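Local atomic coordinates of hemolysin activator protein CdiB (Acinetobacter baumannii ACICU, PDB entry 6WIL), a protein that probably exports a CdiA-type contact-dependent growth-inhibition toxin across the bacterial outer membrane, as the transporter of a two-partner secretion system of the Omp85 superfamily. Residues A[270-275]-A[287-292]. Residues are numbered along the deposited sequence; the frame is centred on the assembly and turned at random.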
ATOM      1  N   SER A 270      -4.588 -17.825 -17.306  1.00 43.93           N
ATOM      2  CA  SER A 270      -5.163 -16.807 -16.433  1.00 44.84           C
ATOM      3  C   SER A 270      -5.114 -15.439 -17.099  1.00 45.19           C
ATOM      4  O   SER A 270      -4.059 -15.019 -17.582  1.00 41.53           O
ATOM      5  CB  SER A 270      -4.422 -16.764 -15.090  1.00 49.40           C
ATOM      6  OG  SER A 270      -4.867 -15.682 -14.292  1.00 59.77           O
ATOM      7  N   TYR A 271      -6.253 -14.747 -17.105  1.00 48.06           N
ATOM      8  CA  TYR A 271      -6.380 -13.392 -17.629  1.00 48.60           C
ATOM      9  C   TYR A 271      -6.769 -12.460 -16.489  1.00 47.59           C
ATOM     10  O   TYR A 271      -7.689 -12.766 -15.725  1.00 41.79           O
ATOM     11  CB  TYR A 271      -7.426 -13.339 -18.752  1.00 46.88           C
ATOM     12  CG  TYR A 271      -7.694 -11.961 -19.330  1.00 74.40           C
ATOM     13  CD1 TYR A 271      -8.523 -11.055 -18.674  1.00 87.24           C
ATOM     14  CD2 TYR A 271      -7.142 -11.578 -20.546  1.00 92.95           C
ATOM     15  CE1 TYR A 271      -8.774  -9.801 -19.200  1.00 85.15           C
ATOM     16  CE2 TYR A 271      -7.393 -10.325 -21.083  1.00 91.53           C
ATOM     17  CZ  TYR A 271      -8.208  -9.443 -20.406  1.00 91.56           C
ATOM     18  OH  TYR A 271      -8.459  -8.199 -20.936  1.00114.96           O
ATOM     19  N   PHE A 272      -6.085 -11.318 -16.389  1.00 47.53           N
ATOM     20  CA  PHE A 272      -6.300 -10.363 -15.305  1.00 41.51           C
ATOM     21  C   PHE A 272      -6.261  -8.943 -15.849  1.00 52.36           C
ATOM     22  O   PHE A 272      -5.331  -8.575 -16.573  1.00 42.29           O
ATOM     23  CB  PHE A 272      -5.242 -10.531 -14.209  1.00 40.27           C
ATOM     24  CG  PHE A 272      -5.348  -9.525 -13.095  1.00 47.92           C
ATOM     25  CD1 PHE A 272      -6.224  -9.729 -12.041  1.00 51.03           C
ATOM     26  CD2 PHE A 272      -4.560  -8.384 -13.094  1.00 59.89           C
ATOM     27  CE1 PHE A 272      -6.318  -8.810 -11.010  1.00 48.27           C
ATOM     28  CE2 PHE A 272      -4.650  -7.462 -12.066  1.00 46.61           C
ATOM     29  CZ  PHE A 272      -5.530  -7.675 -11.022  1.00 47.96           C
ATOM     30  N   ILE A 273      -7.262  -8.145 -15.488  1.00 36.16           N
ATOM     31  CA  ILE A 273      -7.342  -6.747 -15.891  1.00 49.82           C
ATOM     32  C   ILE A 273      -7.627  -5.903 -14.658  1.00 40.92           C
ATOM     33  O   ILE A 273      -8.478  -6.257 -13.835  1.00 38.25           O
ATOM     34  CB  ILE A 273      -8.420  -6.525 -16.972  1.00 40.69           C
ATOM     35  CG1 ILE A 273      -8.708  -5.033 -17.152  1.00 50.54           C
ATOM     36  CG2 ILE A 273      -9.687  -7.280 -16.625  1.00 45.88           C
ATOM     37  CD1 ILE A 273      -9.694  -4.733 -18.254  1.00 56.35           C
ATOM     38  N   SER A 274      -6.912  -4.791 -14.526  1.00 43.26           N
ATOM     39  CA  SER A 274      -7.071  -3.894 -13.390  1.00 31.59           C
ATOM     40  C   SER A 274      -7.121  -2.460 -13.891  1.00 39.60           C
ATOM     41  O   SER A 274      -6.304  -2.061 -14.728  1.00 36.12           O
ATOM     42  CB  SER A 274      -5.929  -4.070 -12.387  1.00 31.00           C
ATOM     43  OG  SER A 274      -6.244  -3.453 -11.150  1.00 58.79           O
ATOM     44  N   TYR A 275      -8.085  -1.695 -13.388  1.00 37.97           N
ATOM     45  CA  TYR A 275      -8.202  -0.277 -13.689  1.00 44.92           C
ATOM     46  C   TYR A 275      -8.283   0.501 -12.384  1.00 41.40           C
ATOM     47  O   TYR A 275      -8.972   0.088 -11.447  1.00 33.55           O
ATOM     48  CB  TYR A 275      -9.427   0.005 -14.553  1.00 32.08           C
ATOM     49  CG  TYR A 275      -9.536   1.431 -15.038  1.00 35.91           C
ATOM     50  CD1 TYR A 275      -8.591   1.964 -15.908  1.00 32.81           C
ATOM     51  CD2 TYR A 275     -10.598   2.237 -14.650  1.00 39.28           C
ATOM     52  CE1 TYR A 275      -8.695   3.263 -16.367  1.00 37.42           C
ATOM     53  CE2 TYR A 275     -10.710   3.538 -15.106  1.00 44.39           C
ATOM     54  CZ  TYR A 275      -9.755   4.046 -15.960  1.00 49.86           C
ATOM     55  OH  TYR A 275      -9.866   5.343 -16.408  1.00 52.28           O
ATOM     56  N   SER A 287     -11.282  -4.691 -10.898  1.00 40.81           N
ATOM     57  CA  SER A 287     -10.450  -5.739 -11.460  1.00 42.10           C
ATOM     58  C   SER A 287     -11.324  -6.917 -11.860  1.00 46.28           C
ATOM     59  O   SER A 287     -12.467  -7.056 -11.417  1.00 39.93           O
ATOM     60  CB  SER A 287      -9.361  -6.189 -10.474  1.00 43.79           C
ATOM     61  OG  SER A 287      -9.899  -6.422  -9.185  1.00 56.42           O
ATOM     62  N   TYR A 288     -10.766  -7.764 -12.716  1.00 48.24           N
ATOM     63  CA  TYR A 288     -11.459  -8.947 -13.201  1.00 41.96           C
ATOM     64  C   TYR A 288     -10.414 -10.013 -13.475  1.00 34.47           C
ATOM     65  O   TYR A 288      -9.370  -9.722 -14.065  1.00 40.37           O
ATOM     66  CB  TYR A 288     -12.272  -8.627 -14.463  1.00 43.47           C
ATOM     67  CG  TYR A 288     -12.793  -9.832 -15.221  1.00 49.45           C
ATOM     68  CD1 TYR A 288     -14.008 -10.419 -14.891  1.00 51.57           C
ATOM     69  CD2 TYR A 288     -12.077 -10.366 -16.286  1.00 41.26           C
ATOM     70  CE1 TYR A 288     -14.488 -11.512 -15.596  1.00 50.36           C
ATOM     71  CE2 TYR A 288     -12.546 -11.454 -16.992  1.00 49.37           C
ATOM     72  CZ  TYR A 288     -13.752 -12.025 -16.642  1.00 55.91           C
ATOM     73  OH  TYR A 288     -14.219 -13.111 -17.345  1.00 71.62           O
ATOM     74  N   ASN A 289     -10.688 -11.236 -13.031  1.00 43.56           N
ATOM     75  CA  ASN A 289      -9.785 -12.356 -13.241  1.00 46.05           C
ATOM     76  C   ASN A 289     -10.559 -13.519 -13.839  1.00 45.61           C
ATOM     77  O   ASN A 289     -11.640 -13.866 -13.354  1.00 43.38           O
ATOM     78  CB  ASN A 289      -9.112 -12.784 -11.933  1.00 42.42           C
ATOM     79  CG  ASN A 289      -8.205 -13.982 -12.116  1.00 62.91           C
ATOM     80  OD1 ASN A 289      -8.426 -15.040 -11.527  1.00 66.69           O
ATOM     81  ND2 ASN A 289      -7.185 -13.828 -12.955  1.00 58.10           N
ATOM     82  N   ASP A 290     -10.005 -14.113 -14.891  1.00 46.30           N
ATOM     83  CA  ASP A 290     -10.552 -15.308 -15.519  1.00 37.57           C
ATOM     84  C   ASP A 290      -9.498 -16.401 -15.436  1.00 49.12           C
ATOM     85  O   ASP A 290      -8.360 -16.203 -15.874  1.00 49.89           O
ATOM     86  CB  ASP A 290     -10.946 -15.034 -16.975  1.00 36.91           C
ATOM     87  CG  ASP A 290     -11.936 -16.055 -17.521  1.00 77.45           C
ATOM     88  OD1 ASP A 290     -11.706 -17.273 -17.354  1.00 77.73           O
ATOM     89  OD2 ASP A 290     -12.950 -15.636 -18.119  1.00 89.74           O
ATOM     90  N   TYR A 291      -9.870 -17.541 -14.861  1.00 37.20           N
ATOM     91  CA  TYR A 291      -8.933 -18.630 -14.623  1.00 50.55           C
ATOM     92  C   TYR A 291      -9.481 -19.917 -15.220  1.00 51.12           C
ATOM     93  O   TYR A 291     -10.648 -20.259 -15.005  1.00 47.14           O
ATOM     94  CB  TYR A 291      -8.672 -18.806 -13.125  1.00 42.75           C
ATOM     95  CG  TYR A 291      -7.766 -19.967 -12.797  1.00 43.81           C
ATOM     96  CD1 TYR A 291      -6.408 -19.912 -13.077  1.00 45.21           C
ATOM     97  CD2 TYR A 291      -8.268 -21.114 -12.199  1.00 50.09           C
ATOM     98  CE1 TYR A 291      -5.575 -20.973 -12.778  1.00 54.48           C
ATOM     99  CE2 TYR A 291      -7.444 -22.178 -11.896  1.00 50.75           C
ATOM    100  CZ  TYR A 291      -6.100 -22.104 -12.187  1.00 54.02           C
ATOM    101  OH  TYR A 291      -5.278 -23.166 -11.885  1.00 59.68           O
ATOM    102  N   GLN A 292      -8.639 -20.627 -15.967  1.00 51.45           N
ATOM    103  CA  GLN A 292      -9.012 -21.890 -16.585  1.00 48.41           C
ATOM    104  C   GLN A 292      -7.914 -22.915 -16.353  1.00 48.54           C
ATOM    105  O   GLN A 292      -6.734 -22.570 -16.241  1.00 50.53           O
ATOM    106  CB  GLN A 292      -9.267 -21.733 -18.088  1.00 37.11           C
ATOM    107  CG  GLN A 292     -10.654 -21.217 -18.419  1.00 58.26           C
ATOM    108  CD  GLN A 292     -10.640 -20.151 -19.496  1.00 78.26           C
ATOM    109  OE1 GLN A 292      -9.596 -19.575 -19.803  1.00 87.38           O
ATOM    110  NE2 GLN A 292     -11.806 -19.874 -20.071  1.00 69.78           N
TER
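Tyr271 and Asp290 form one of the two hydrogen-bonded pairs that join 270-275 to 287-292, within the hairpin of strands 266-279 and 282-295 in the wall of the 16-stranded antiparallel barrel of this Omp85-type transporter. Each donates its N-H to the other's carbonyl oxygen; both bonds, Tyr271 N to Asp290 O and Asp290 N to Tyr271 O, measure 2.8 Å and are nearly straight. Two residues on, Ile273 and Tyr288 repeat the exchange, with the Tyr288 N to Ile273 O bond the most bent of the four, at 149°. Between and beside these rungs lie the non-hydrogen-bonded pairs Ser270-Tyr291, Phe272-Asn289 and Ser274-Ser287, where CA-H groups of Ser270, Phe272, Ser287 and Asn289 also approach the bonded carbonyl oxygens.

Side-chain packing differs on the two faces. On the face bearing Tyr271 and Ile273, CG2 of Ile273 sits 3.6 Å from Tyr288 CB and reaches the edge of the Tyr288 ring. Tyr271 CD1 approaches the same edge, 4.3 Å from Tyr288 CD2. On the other face, which looks into the barrel toward the plug helix 8-27, the Phe272 ring stands up from its own strand: its CE1 lies 4.1 Å from Ser287 CB, and Asn289 CB lies at its edge. Ser270 CB likewise faces the edge of the Tyr291 ring.

A side-chain hydrogen bond joins the strands on this inner face. Gln14 of the helix donates through NE2 to both Ser270 OG and Asn289 OD1, tying the two strands to the helix at one point. With CG anti to the backbone N (chi1 178°), Asn289 extends its amide toward the neighbouring strand, and ND2 donates to Ser270 OG at 3.3 Å, the hydroxyl oxygen lying only 5° out of the amide plane.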